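PDB 2AZQ: catechol 1,2-dioxygenase from Pseudomonas putida, which probably catalyses the iron(III)-dependent intradiol ring cleavage of catechol by dioxygen, giving cis,cis-muconate in the beta-ketoadipate pathway. Local coordinates for residues P204-E207 with C208-L212; S168-S171 with E172-R176; S6-A9 with D10-A13; R304-A307 with L308-G311. All coordinates share one frame; numbering follows the deposited sequence.

Interaction 1. Residues P204-E207 with C208-L212; sequences PTQE and CLDLL
The short helix 204-212, whose Glu-207 and Leu-211 belong to the pocket of a bound phospholipid, is wound by i to i+4 bonds from residues 208-211 back to 204-207. Leu-209 N points almost straight at Thr-205 O (3.0 Å, 170° at the hydrogen), and Asp-210 N reaches Gln-206 O at 2.7 Å. Cys-208 N is shared, giving its main bond to Pro-204 O at 3.1 Å and a weak one to Thr-205 O; Leu-211 N holds Glu-207 O only weakly.

On the outer side, Gln-206 and Asp-210 sit one turn apart. The Gln-206 chain, with CG anti to the backbone N (chi1 -173°), bends at its second torsion and crosses the aspartate at about a right angle, leaving CG 3.8 Å from Asp-210 OD2. Leu-209 folds back over the preceding turn, with CG 3.6 Å from Thr-205 O.

Thr-205 OG1 bonds to Glu-70, and Glu-207 forms a salt bridge with Arg-64 of helix 52-68. Pro-204, Glu-207 and Cys-208 pack on helix 52-68, while Leu-211 and Leu-212 meet Phe-30 and Ala-19 of the second subunit.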
ATOM      1  N   PRO A 204      -5.948  -6.103  -8.157  1.00 10.19           N
ATOM      2  CA  PRO A 204      -4.606  -5.515  -8.123  1.00  9.75           C
ATOM      3  C   PRO A 204      -3.460  -6.526  -8.234  1.00  9.65           C
ATOM      4  O   PRO A 204      -2.493  -6.302  -8.978  1.00  9.17           O
ATOM      5  CB  PRO A 204      -4.592  -4.772  -6.781  1.00 10.08           C
ATOM      6  CG  PRO A 204      -6.054  -4.432  -6.573  1.00 10.45           C
ATOM      7  CD  PRO A 204      -6.667  -5.775  -6.917  1.00  9.53           C
ATOM      8  N   THR A 205      -3.554  -7.620  -7.488  1.00  7.16           N
ATOM      9  CA  THR A 205      -2.513  -8.636  -7.527  1.00  7.65           C
ATOM     10  C   THR A 205      -2.283  -9.190  -8.943  1.00  7.54           C
ATOM     11  O   THR A 205      -1.170  -9.165  -9.476  1.00  8.29           O
ATOM     12  CB  THR A 205      -2.862  -9.780  -6.590  1.00  8.03           C
ATOM     13  OG1 THR A 205      -3.027  -9.257  -5.265  1.00 10.91           O
ATOM     14  CG2 THR A 205      -1.773 -10.840  -6.607  1.00  6.56           C
ATOM     15  N   GLN A 206      -3.344  -9.673  -9.562  1.00  7.37           N
ATOM     16  CA  GLN A 206      -3.239 -10.225 -10.898  1.00  6.93           C
ATOM     17  C   GLN A 206      -2.786  -9.177 -11.917  1.00  5.99           C
ATOM     18  O   GLN A 206      -2.029  -9.478 -12.835  1.00  5.07           O
ATOM     19  CB  GLN A 206      -4.587 -10.828 -11.327  1.00  8.48           C
ATOM     20  CG  GLN A 206      -4.496 -11.559 -12.629  1.00  9.95           C
ATOM     21  CD  GLN A 206      -3.432 -12.649 -12.576  1.00 13.09           C
ATOM     22  OE1 GLN A 206      -2.553 -12.720 -13.438  1.00 12.88           O
ATOM     23  NE2 GLN A 206      -3.509 -13.508 -11.553  1.00 14.41           N
ATOM     24  N   GLU A 207      -3.226  -7.934 -11.780  1.00  6.34           N
ATOM     25  CA  GLU A 207      -2.787  -6.985 -12.779  1.00  6.93           C
ATOM     26  C   GLU A 207      -1.285  -6.849 -12.671  1.00  7.58           C
ATOM     27  O   GLU A 207      -0.624  -6.636 -13.692  1.00 11.75           O
ATOM     28  CB  GLU A 207      -3.533  -5.640 -12.688  1.00  4.14           C
ATOM     29  CG  GLU A 207      -2.844  -4.509 -12.021  1.00  7.26           C
ATOM     30  CD  GLU A 207      -3.767  -3.292 -11.897  1.00 10.75           C
ATOM     31  OE1 GLU A 207      -4.868  -3.425 -11.301  1.00 11.16           O
ATOM     32  OE2 GLU A 207      -3.398  -2.198 -12.379  1.00 10.97           O
ATOM     33  N   CYS A 208      -0.725  -7.020 -11.472  1.00  5.00           N
ATOM     34  CA  CYS A 208       0.721  -6.942 -11.352  1.00  4.05           C
ATOM     35  C   CYS A 208       1.361  -8.178 -12.008  1.00  4.08           C
ATOM     36  O   CYS A 208       2.228  -8.057 -12.876  1.00  5.23           O
ATOM     37  CB  CYS A 208       1.158  -6.861  -9.895  1.00  3.67           C
ATOM     38  SG  CYS A 208       2.962  -6.761  -9.778  1.00  6.03           S
ATOM     39  N   LEU A 209       0.940  -9.364 -11.575  1.00  2.48           N
ATOM     40  CA  LEU A 209       1.445 -10.607 -12.139  1.00  2.00           C
ATOM     41  C   LEU A 209       1.330 -10.604 -13.658  1.00  2.99           C
ATOM     42  O   LEU A 209       2.181 -11.158 -14.361  1.00  2.00           O
ATOM     43  CB  LEU A 209       0.667 -11.790 -11.583  1.00  2.00           C
ATOM     44  CG  LEU A 209       0.906 -12.062 -10.112  1.00  2.00           C
ATOM     45  CD1 LEU A 209       0.068 -13.198  -9.649  1.00  2.41           C
ATOM     46  CD2 LEU A 209       2.342 -12.408  -9.928  1.00  4.92           C
ATOM     47  N   ASP A 210       0.281  -9.993 -14.185  1.00  2.96           N
ATOM     48  CA  ASP A 210       0.157  -9.974 -15.632  1.00  5.58           C
ATOM     49  C   ASP A 210       1.334  -9.301 -16.262  1.00  5.49           C
ATOM     50  O   ASP A 210       1.813  -9.749 -17.312  1.00  5.47           O
ATOM     51  CB  ASP A 210      -1.087  -9.237 -16.115  1.00  6.77           C
ATOM     52  CG  ASP A 210      -2.339 -10.001 -15.884  1.00  7.69           C
ATOM     53  OD1 ASP A 210      -2.334 -11.238 -16.052  1.00  6.22           O
ATOM     54  OD2 ASP A 210      -3.339  -9.347 -15.560  1.00 10.56           O
ATOM     55  N   LEU A 211       1.745  -8.191 -15.654  1.00  4.97           N
ATOM     56  CA  LEU A 211       2.882  -7.430 -16.143  1.00  7.50           C
ATOM     57  C   LEU A 211       4.153  -8.214 -15.945  1.00  6.03           C
ATOM     58  O   LEU A 211       5.189  -7.887 -16.509  1.00  6.72           O
ATOM     59  CB  LEU A 211       3.013  -6.107 -15.417  1.00 11.27           C
ATOM     60  CG  LEU A 211       1.987  -5.074 -15.844  1.00 15.57           C
ATOM     61  CD1 LEU A 211       2.034  -3.889 -14.876  1.00 14.83           C
ATOM     62  CD2 LEU A 211       2.280  -4.665 -17.290  1.00 16.14           C
ATOM     63  N   LEU A 212       4.086  -9.237 -15.116  1.00  3.15           N
ATOM     64  CA  LEU A 212       5.248 -10.062 -14.936  1.00  2.73           C
ATOM     65  C   LEU A 212       5.175 -11.247 -15.896  1.00  2.26           C
ATOM     66  O   LEU A 212       6.112 -12.018 -15.999  1.00  2.00           O
ATOM     67  CB  LEU A 212       5.338 -10.530 -13.490  1.00  2.55           C
ATOM     68  CG  LEU A 212       5.596  -9.355 -12.559  1.00  2.91           C
ATOM     69  CD1 LEU A 212       5.938  -9.853 -11.155  1.00  2.00           C
ATOM     70  CD2 LEU A 212       6.745  -8.520 -13.137  1.00  2.00           C
TER

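Interaction 2. Residues S168-S171 with E172-R176; sequences STQS and EFNLR
Between Ser-171 and Asn-174 the backbone doubles back, Phe-173 adopting positive phi and psi (both 37°), and a weak bond of 3.4 Å from Asn-174 N to Ser-171 O spans the bend. A type II beta turn from Phe-173 to Arg-176 follows directly, with Leu-175 at its third position in a left-handed conformation and a weak bond from Arg-176 N to Phe-173 O.

Within this curl, Gln-170 and Asn-174 approach at about a right angle, their amide planes 79° apart. Gln-170 extends beyond CG and brings OE1 to 3.7 Å from Asn-174 CB, while its NE2 bonds to Thr-162 OG1, which helps to fix the rotation of the amide. The same OE1 meets a methyl group, Leu-175 CD1, at 4.1 Å.

The segment ends the long loop between strands 151-155 and 176-180, the loop that also carries the iron ligand Tyr-163; the side chain of Gln-170 lies about 5 Å from the side chain of Tyr-163. The type II turn delivers the chain into strand 176-180, which pairs antiparallel with strand 151-155.

Ser-171 approaches Asn-174 from another direction. Its OG, set between the backbone N and the carbonyl carbon (chi1 62°), stands 3.7 Å from Asn-174 CB and is bonded to Asp-125 OD2. Asn-174 also packs on Asp-125, and its backbone O receives a bond from Ser-164 OG. Leu-175 is tied through its backbone to Met-123 and His-156, and Arg-176 NH2 bonds to Leu-109 O.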
ATOM      1  N   SER A 168     -19.225 -14.390   1.115  1.00 22.02           N
ATOM      2  CA  SER A 168     -20.460 -14.316   1.874  1.00 22.71           C
ATOM      3  C   SER A 168     -21.476 -15.370   1.494  1.00 22.96           C
ATOM      4  O   SER A 168     -22.350 -15.690   2.306  1.00 24.33           O
ATOM      5  CB  SER A 168     -21.085 -12.918   1.750  1.00 24.92           C
ATOM      6  OG  SER A 168     -20.323 -11.946   2.464  1.00 26.79           O
ATOM      7  N   THR A 169     -21.384 -15.909   0.277  1.00 22.30           N
ATOM      8  CA  THR A 169     -22.341 -16.932  -0.136  1.00 20.76           C
ATOM      9  C   THR A 169     -22.195 -18.150   0.760  1.00 19.59           C
ATOM     10  O   THR A 169     -23.172 -18.847   0.995  1.00 19.84           O
ATOM     11  CB  THR A 169     -22.187 -17.367  -1.650  1.00 21.43           C
ATOM     12  OG1 THR A 169     -20.825 -17.703  -1.952  1.00 24.40           O
ATOM     13  CG2 THR A 169     -22.647 -16.264  -2.580  1.00 22.81           C
ATOM     14  N   GLN A 170     -20.987 -18.402   1.276  1.00 16.80           N
ATOM     15  CA  GLN A 170     -20.776 -19.547   2.154  1.00 14.10           C
ATOM     16  C   GLN A 170     -21.339 -19.305   3.547  1.00 13.84           C
ATOM     17  O   GLN A 170     -21.443 -18.169   4.002  1.00 14.34           O
ATOM     18  CB  GLN A 170     -19.293 -19.915   2.234  1.00 12.44           C
ATOM     19  CG  GLN A 170     -18.741 -20.406   0.905  1.00 12.74           C
ATOM     20  CD  GLN A 170     -17.415 -21.165   1.038  1.00 13.35           C
ATOM     21  OE1 GLN A 170     -17.314 -22.138   1.790  1.00 11.90           O
ATOM     22  NE2 GLN A 170     -16.407 -20.736   0.290  1.00 10.30           N
ATOM     23  N   SER A 171     -21.715 -20.382   4.223  1.00 12.84           N
ATOM     24  CA  SER A 171     -22.277 -20.267   5.552  1.00 12.60           C
ATOM     25  C   SER A 171     -21.177 -19.964   6.581  1.00 14.86           C
ATOM     26  O   SER A 171     -19.982 -20.043   6.262  1.00 14.20           O
ATOM     27  CB  SER A 171     -22.991 -21.563   5.893  1.00 10.06           C
ATOM     28  OG  SER A 171     -22.074 -22.626   5.895  1.00  8.10           O
ATOM     29  N   GLU A 172     -21.559 -19.609   7.808  1.00 16.01           N
ATOM     30  CA  GLU A 172     -20.535 -19.329   8.817  1.00 17.99           C
ATOM     31  C   GLU A 172     -19.516 -20.486   8.934  1.00 16.15           C
ATOM     32  O   GLU A 172     -19.893 -21.669   8.920  1.00 17.63           O
ATOM     33  CB  GLU A 172     -21.163 -19.053  10.194  1.00 22.25           C
ATOM     34  CG  GLU A 172     -21.890 -17.685  10.348  1.00 30.08           C
ATOM     35  CD  GLU A 172     -22.252 -17.321  11.835  1.00 34.16           C
ATOM     36  OE1 GLU A 172     -21.310 -17.139  12.669  1.00 33.64           O
ATOM     37  OE2 GLU A 172     -23.476 -17.220  12.155  1.00 33.71           O
ATOM     38  N   PHE A 173     -18.237 -20.120   9.040  1.00 12.96           N
ATOM     39  CA  PHE A 173     -17.090 -21.034   9.176  1.00 10.37           C
ATOM     40  C   PHE A 173     -17.131 -22.345   8.403  1.00  8.81           C
ATOM     41  O   PHE A 173     -16.673 -23.374   8.892  1.00  6.87           O
ATOM     42  CB  PHE A 173     -16.814 -21.363  10.651  1.00 10.37           C
ATOM     43  CG  PHE A 173     -16.462 -20.169  11.507  1.00 11.11           C
ATOM     44  CD1 PHE A 173     -17.457 -19.408  12.127  1.00  9.60           C
ATOM     45  CD2 PHE A 173     -15.134 -19.846  11.759  1.00  9.91           C
ATOM     46  CE1 PHE A 173     -17.120 -18.351  13.001  1.00  8.92           C
ATOM     47  CE2 PHE A 173     -14.799 -18.785  12.631  1.00 10.71           C
ATOM     48  CZ  PHE A 173     -15.793 -18.044  13.254  1.00  8.01           C
ATOM     49  N   ASN A 174     -17.673 -22.310   7.193  1.00  7.68           N
ATOM     50  CA  ASN A 174     -17.744 -23.510   6.375  1.00  6.48           C
ATOM     51  C   ASN A 174     -16.314 -23.914   6.017  1.00  6.84           C
ATOM     52  O   ASN A 174     -15.473 -23.058   5.688  1.00  6.61           O
ATOM     53  CB  ASN A 174     -18.553 -23.228   5.110  1.00  7.60           C
ATOM     54  CG  ASN A 174     -18.865 -24.482   4.322  1.00  6.60           C
ATOM     55  OD1 ASN A 174     -18.599 -24.547   3.133  1.00  5.31           O
ATOM     56  ND2 ASN A 174     -19.446 -25.478   4.982  1.00  5.75           N
ATOM     57  N   LEU A 175     -16.041 -25.212   6.091  1.00  5.50           N
ATOM     58  CA  LEU A 175     -14.707 -25.735   5.805  1.00  4.71           C
ATOM     59  C   LEU A 175     -13.658 -25.147   6.770  1.00  3.78           C
ATOM     60  O   LEU A 175     -12.484 -24.991   6.421  1.00  4.90           O
ATOM     61  CB  LEU A 175     -14.333 -25.436   4.347  1.00  2.93           C
ATOM     62  CG  LEU A 175     -15.483 -25.824   3.420  1.00  3.11           C
ATOM     63  CD1 LEU A 175     -15.084 -25.580   1.977  1.00  3.72           C
ATOM     64  CD2 LEU A 175     -15.844 -27.288   3.641  1.00  3.98           C
ATOM     65  N   ARG A 176     -14.088 -24.825   7.986  1.00  2.67           N
ATOM     66  CA  ARG A 176     -13.196 -24.261   9.006  1.00  3.34           C
ATOM     67  C   ARG A 176     -13.433 -24.900  10.377  1.00  2.32           C
ATOM     68  O   ARG A 176     -14.533 -24.822  10.924  1.00  2.00           O
ATOM     69  CB  ARG A 176     -13.411 -22.749   9.113  1.00  5.39           C
ATOM     70  CG  ARG A 176     -12.843 -21.948   7.939  1.00  8.94           C
ATOM     71  CD  ARG A 176     -13.342 -20.491   7.876  1.00  8.32           C
ATOM     72  NE  ARG A 176     -12.710 -19.761   6.781  1.00  9.29           N
ATOM     73  CZ  ARG A 176     -11.449 -19.356   6.812  1.00  9.36           C
ATOM     74  NH1 ARG A 176     -10.720 -19.616   7.895  1.00 10.87           N
ATOM     75  NH2 ARG A 176     -10.919 -18.731   5.772  1.00  5.51           N
TER

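Interaction 3. Residues S6-A9 with D10-A13; sequences SHTA and DIQA
A chi1 of 88° places Thr-8 OG1 between its own backbone N and carbonyl carbon, and an extended psi of 148° turns the residue so that this oxygen faces Ile-11 N. The amide gives it a bond of 3.2 Å, and Thr-8 is thereby the N-cap of helix 9-19. The hydroxyl is in turn bonded to Ile-5 O, so it links the incoming loop to the first turn.

The backbone carbonyl of Thr-8 joins in. Gln-12 N reaches Thr-8 O at 3.0 Å, lying in the carbonyl plane, and Ile-11 N adds a weak bond to the same oxygen. One residue on, Ala-13 N bonds to Ala-9 O at 2.8 Å and continues the helical pattern.

Other side chains wrap the cap. Gln-12, bent at its second torsion, curls back over the loop with CG 3.4 Å from Thr-8 O and CD 3.6 Å from Ser-6 O. Ile-11 lays CG2 against Ser-6 CA at 4.0 Å, and its CG1 is 3.6 Å from Thr-8 OG1; the isoleucine also packs on Leu-86 of the second subunit. Ser-6 and Gln-12 rest on helix 28-49 through Ala-42 and Gln-39.

Exchanging Thr-8 for a valine would probably leave Ile-11 N with only its weak bond to the backbone oxygen of that residue and deprive Ile-5 O of its hydroxyl partner. The Asp-10 carboxylate, standing beside the cap in the first turn, would be expected to interact favourably with the positive end of the helix dipole.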
ATOM      1  N   SER A   6      20.934  11.758  -4.040  1.00 19.21           N
ATOM      2  CA  SER A   6      20.721  10.938  -2.846  1.00 19.49           C
ATOM      3  C   SER A   6      21.976  10.672  -1.959  1.00 19.52           C
ATOM      4  O   SER A   6      21.870  10.390  -0.749  1.00 17.85           O
ATOM      5  CB  SER A   6      20.107   9.615  -3.302  1.00 18.39           C
ATOM      6  OG  SER A   6      20.046   8.674  -2.255  1.00 22.34           O
ATOM      7  N   HIS A   7      23.154  10.781  -2.572  1.00 19.81           N
ATOM      8  CA  HIS A   7      24.425  10.528  -1.909  1.00 21.33           C
ATOM      9  C   HIS A   7      25.035  11.781  -1.260  1.00 21.07           C
ATOM     10  O   HIS A   7      26.027  11.689  -0.525  1.00 21.09           O
ATOM     11  CB  HIS A   7      25.418   9.977  -2.930  1.00 23.56           C
ATOM     12  CG  HIS A   7      25.816  10.979  -3.969  1.00 26.18           C
ATOM     13  ND1 HIS A   7      24.927  11.501  -4.882  1.00 27.71           N
ATOM     14  CD2 HIS A   7      27.001  11.591  -4.208  1.00 27.21           C
ATOM     15  CE1 HIS A   7      25.547  12.391  -5.639  1.00 27.65           C
ATOM     16  NE2 HIS A   7      26.805  12.464  -5.251  1.00 27.78           N
ATOM     17  N   THR A   8      24.444  12.941  -1.534  1.00 20.62           N
ATOM     18  CA  THR A   8      24.936  14.208  -0.994  1.00 20.03           C
ATOM     19  C   THR A   8      24.464  14.415   0.440  1.00 19.35           C
ATOM     20  O   THR A   8      23.372  13.981   0.805  1.00 18.72           O
ATOM     21  CB  THR A   8      24.435  15.405  -1.829  1.00 20.31           C
ATOM     22  OG1 THR A   8      23.163  15.841  -1.333  1.00 21.16           O
ATOM     23  CG2 THR A   8      24.263  14.996  -3.292  1.00 19.76           C
ATOM     24  N   ALA A   9      25.286  15.084   1.242  1.00 19.12           N
ATOM     25  CA  ALA A   9      24.959  15.366   2.640  1.00 20.38           C
ATOM     26  C   ALA A   9      23.648  16.156   2.730  1.00 21.92           C
ATOM     27  O   ALA A   9      22.865  15.999   3.684  1.00 22.09           O
ATOM     28  CB  ALA A   9      26.082  16.158   3.282  1.00 18.45           C
ATOM     29  N   ASP A  10      23.427  16.999   1.722  1.00 22.06           N
ATOM     30  CA  ASP A  10      22.246  17.839   1.627  1.00 22.53           C
ATOM     31  C   ASP A  10      20.973  16.969   1.689  1.00 21.43           C
ATOM     32  O   ASP A  10      19.984  17.336   2.342  1.00 22.04           O
ATOM     33  CB  ASP A  10      22.302  18.638   0.313  1.00 26.98           C
ATOM     34  CG  ASP A  10      23.712  19.225   0.021  1.00 31.83           C
ATOM     35  OD1 ASP A  10      24.263  19.938   0.894  1.00 35.15           O
ATOM     36  OD2 ASP A  10      24.277  18.994  -1.084  1.00 31.65           O
ATOM     37  N   ILE A  11      21.001  15.817   1.022  1.00 17.76           N
ATOM     38  CA  ILE A  11      19.852  14.911   1.011  1.00 17.25           C
ATOM     39  C   ILE A  11      19.844  13.920   2.189  1.00 17.37           C
ATOM     40  O   ILE A  11      18.795  13.528   2.652  1.00 17.32           O
ATOM     41  CB  ILE A  11      19.765  14.110  -0.340  1.00 16.77           C
ATOM     42  CG1 ILE A  11      19.605  15.072  -1.510  1.00 16.25           C
ATOM     43  CG2 ILE A  11      18.602  13.149  -0.327  1.00 15.11           C
ATOM     44  CD1 ILE A  11      18.439  16.046  -1.360  1.00 14.27           C
ATOM     45  N   GLN A  12      21.006  13.502   2.667  1.00 17.64           N
ATOM     46  CA  GLN A  12      21.044  12.595   3.797  1.00 17.43           C
ATOM     47  C   GLN A  12      20.530  13.339   5.023  1.00 15.91           C
ATOM     48  O   GLN A  12      19.932  12.767   5.916  1.00 15.27           O
ATOM     49  CB  GLN A  12      22.475  12.145   4.050  1.00 21.65           C
ATOM     50  CG  GLN A  12      23.126  11.354   2.923  1.00 26.46           C
ATOM     51  CD  GLN A  12      22.514   9.963   2.736  1.00 31.49           C
ATOM     52  OE1 GLN A  12      21.353   9.808   2.314  1.00 33.22           O
ATOM     53  NE2 GLN A  12      23.298   8.939   3.060  1.00 32.84           N
ATOM     54  N   ALA A  13      20.787  14.634   5.066  1.00 15.17           N
ATOM     55  CA  ALA A  13      20.335  15.454   6.182  1.00 13.24           C
ATOM     56  C   ALA A  13      18.812  15.574   6.123  1.00 12.05           C
ATOM     57  O   ALA A  13      18.143  15.628   7.152  1.00 13.43           O
ATOM     58  CB  ALA A  13      20.991  16.848   6.117  1.00 12.80           C
TER

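Interaction 4. Residues R304-A307 with L308-G311; sequences RPRA and LQEG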
ATOM      1  N   ARG A 304       0.636 -11.608  13.532  1.00 18.50           N
ATOM      2  CA  ARG A 304       0.033 -11.224  12.280  1.00 15.31           C
ATOM      3  C   ARG A 304      -1.474 -11.016  12.527  1.00 14.49           C
ATOM      4  O   ARG A 304      -2.122 -11.825  13.196  1.00 14.95           O
ATOM      5  CB  ARG A 304       0.257 -12.315  11.234  1.00 12.00           C
ATOM      6  CG  ARG A 304      -0.438 -12.045   9.913  1.00  9.12           C
ATOM      7  CD  ARG A 304      -0.083 -13.042   8.820  1.00  5.13           C
ATOM      8  NE  ARG A 304      -0.751 -12.648   7.588  1.00  3.35           N
ATOM      9  CZ  ARG A 304      -0.565 -13.211   6.405  1.00  2.65           C
ATOM     10  NH1 ARG A 304      -1.229 -12.767   5.343  1.00  3.79           N
ATOM     11  NH2 ARG A 304       0.278 -14.213   6.280  1.00  3.17           N
ATOM     12  N   PRO A 305      -2.024  -9.877  12.074  1.00 12.12           N
ATOM     13  CA  PRO A 305      -3.443  -9.535  12.216  1.00  9.93           C
ATOM     14  C   PRO A 305      -4.310 -10.516  11.397  1.00  9.71           C
ATOM     15  O   PRO A 305      -3.949 -10.899  10.281  1.00 11.03           O
ATOM     16  CB  PRO A 305      -3.492  -8.114  11.666  1.00  8.94           C
ATOM     17  CG  PRO A 305      -2.106  -7.585  11.996  1.00 10.43           C
ATOM     18  CD  PRO A 305      -1.301  -8.750  11.465  1.00 11.98           C
ATOM     19  N   ARG A 306      -5.448 -10.940  11.938  1.00  7.97           N
ATOM     20  CA  ARG A 306      -6.268 -11.889  11.209  1.00  5.69           C
ATOM     21  C   ARG A 306      -7.740 -11.675  11.422  1.00  6.36           C
ATOM     22  O   ARG A 306      -8.169 -11.184  12.459  1.00  8.03           O
ATOM     23  CB  ARG A 306      -5.882 -13.320  11.605  1.00  3.90           C
ATOM     24  CG  ARG A 306      -4.430 -13.653  11.264  1.00  2.00           C
ATOM     25  CD  ARG A 306      -4.013 -14.946  11.905  1.00  2.00           C
ATOM     26  NE  ARG A 306      -2.586 -15.222  11.786  1.00  2.00           N
ATOM     27  CZ  ARG A 306      -1.725 -15.177  12.796  1.00  2.00           C
ATOM     28  NH1 ARG A 306      -2.134 -14.861  14.019  1.00  2.00           N
ATOM     29  NH2 ARG A 306      -0.459 -15.476  12.589  1.00  2.00           N
ATOM     30  N   ALA A 307      -8.521 -12.053  10.424  1.00  6.21           N
ATOM     31  CA  ALA A 307      -9.949 -11.907  10.520  1.00  7.09           C
ATOM     32  C   ALA A 307     -10.452 -12.468  11.845  1.00  8.86           C
ATOM     33  O   ALA A 307     -10.219 -13.639  12.213  1.00  7.02           O
ATOM     34  CB  ALA A 307     -10.639 -12.609   9.336  1.00  5.12           C
ATOM     35  N   LEU A 308     -11.131 -11.597  12.568  1.00 11.56           N
ATOM     36  CA  LEU A 308     -11.725 -11.958  13.836  1.00 17.35           C
ATOM     37  C   LEU A 308     -10.871 -12.264  15.060  1.00 20.18           C
ATOM     38  O   LEU A 308     -11.442 -12.687  16.063  1.00 20.82           O
ATOM     39  CB  LEU A 308     -12.719 -13.116  13.642  1.00 16.88           C
ATOM     40  CG  LEU A 308     -14.154 -12.712  13.287  1.00 17.86           C
ATOM     41  CD1 LEU A 308     -14.134 -11.662  12.204  1.00 17.98           C
ATOM     42  CD2 LEU A 308     -14.958 -13.947  12.865  1.00 18.65           C
ATOM     43  N   GLN A 309      -9.550 -12.088  15.046  1.00 22.46           N
ATOM     44  CA  GLN A 309      -8.900 -12.394  16.313  1.00 27.00           C
ATOM     45  C   GLN A 309      -9.140 -11.259  17.303  1.00 30.75           C
ATOM     46  O   GLN A 309      -8.815 -11.367  18.487  1.00 31.55           O
ATOM     47  CB  GLN A 309      -7.411 -12.747  16.174  1.00 25.10           C
ATOM     48  CG  GLN A 309      -6.509 -11.864  15.360  1.00 25.71           C
ATOM     49  CD  GLN A 309      -5.083 -12.420  15.377  1.00 25.78           C
ATOM     50  OE1 GLN A 309      -4.847 -13.574  15.029  1.00 24.68           O
ATOM     51  NE2 GLN A 309      -4.134 -11.599  15.796  1.00 28.03           N
ATOM     52  N   GLU A 310      -9.775 -10.201  16.799  1.00 34.73           N
ATOM     53  CA  GLU A 310     -10.132  -9.005  17.567  1.00 37.58           C
ATOM     54  C   GLU A 310      -9.137  -8.583  18.654  1.00 39.60           C
ATOM     55  O   GLU A 310      -9.532  -8.169  19.746  1.00 39.89           O
ATOM     56  CB  GLU A 310     -11.520  -9.174  18.190  1.00 37.24           C
ATOM     57  CG  GLU A 310     -12.629  -9.419  17.198  1.00 36.13           C
ATOM     58  CD  GLU A 310     -13.987  -9.514  17.884  1.00 37.28           C
ATOM     59  OE1 GLU A 310     -14.481  -8.466  18.370  1.00 34.80           O
ATOM     60  OE2 GLU A 310     -14.544 -10.637  17.948  1.00 36.82           O
ATOM     61  N   GLY A 311      -7.850  -8.689  18.341  1.00 42.26           N
ATOM     62  CA  GLY A 311      -6.816  -8.293  19.281  1.00 45.66           C
ATOM     63  C   GLY A 311      -6.222  -6.971  18.836  1.00 46.86           C
ATOM     64  O   GLY A 311      -6.643  -6.476  17.758  1.00 47.67           O
ATOM     65  OXT GLY A 311      -5.346  -6.430  19.555  1.00 47.31           O
TER
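Gln-309 folds back over Arg-306 and the chain before it, along the inside of a type II beta turn from Arg-306 to Gln-309. Its CB starts 4.1 Å from Arg-306 O. A chi1 of 49° puts CG between the backbone N and the carbonyl carbon, directing it over the extended backbone of residues 304-306, and CG comes to 3.4 Å from that same Arg-306 O. From there the chain runs extended: CD lies 3.7 Å from Arg-304 O, and NE2 is 3.3 Å from that carbonyl oxygen. On the other branch OE1 accepts a bond from Arg-306 NH1 at 3.2 Å (157° at the hydrogen), meeting the guanidinium at its edge and in its plane; it also receives a weak one from Arg-301 NH1.

The turn itself is closed by Gln-309 N, which bonds to Arg-306 O at 3.1 Å, very straight at the hydrogen (175°) although the donor stands above the carbonyl plane. Leu-308 takes the third position with positive phi.

Arg-306 has a stronger partner outside, a salt bridge from NE to Glu-106, and its NH1 bonds to Ser-302 O as well. Arg-304 forms a salt bridge with Glu-81 and a cation-pi contact with Trp-56 of the second subunit.

With a leucine in place of Gln-309, Arg-306 NH1 would probably be left with Ser-302 O as acceptor and Arg-301 NH1 would lose its weak bond. The amide oxygen, accepting from Arg-306 and, weakly, from Arg-301, is likely to be polarised by their charges, and it ties this turn back to the residues before it, while Glu-106 meets the charge of Arg-306.

All four contacts are local and follow one another in series; none nests in or crosses another. From the N terminus, interaction 3 starts helix 9-19 and lies against helix 28-49 and the second subunit. Interaction 2 closes the end of the loop leading from strand 151-155 to strand 176-180, on the opposite side of the chain's centre from interaction 3. Interaction 1 forms helix 204-212, which joins the catalytic domain to helix 52-68 beside the phospholipid. Interaction 4 folds the C-terminal tail and touches interaction 2, Phe-173 CZ lying 4.2 Å from Leu-308 CD2. Interactions 1, 3 and 4 each also reach the second subunit.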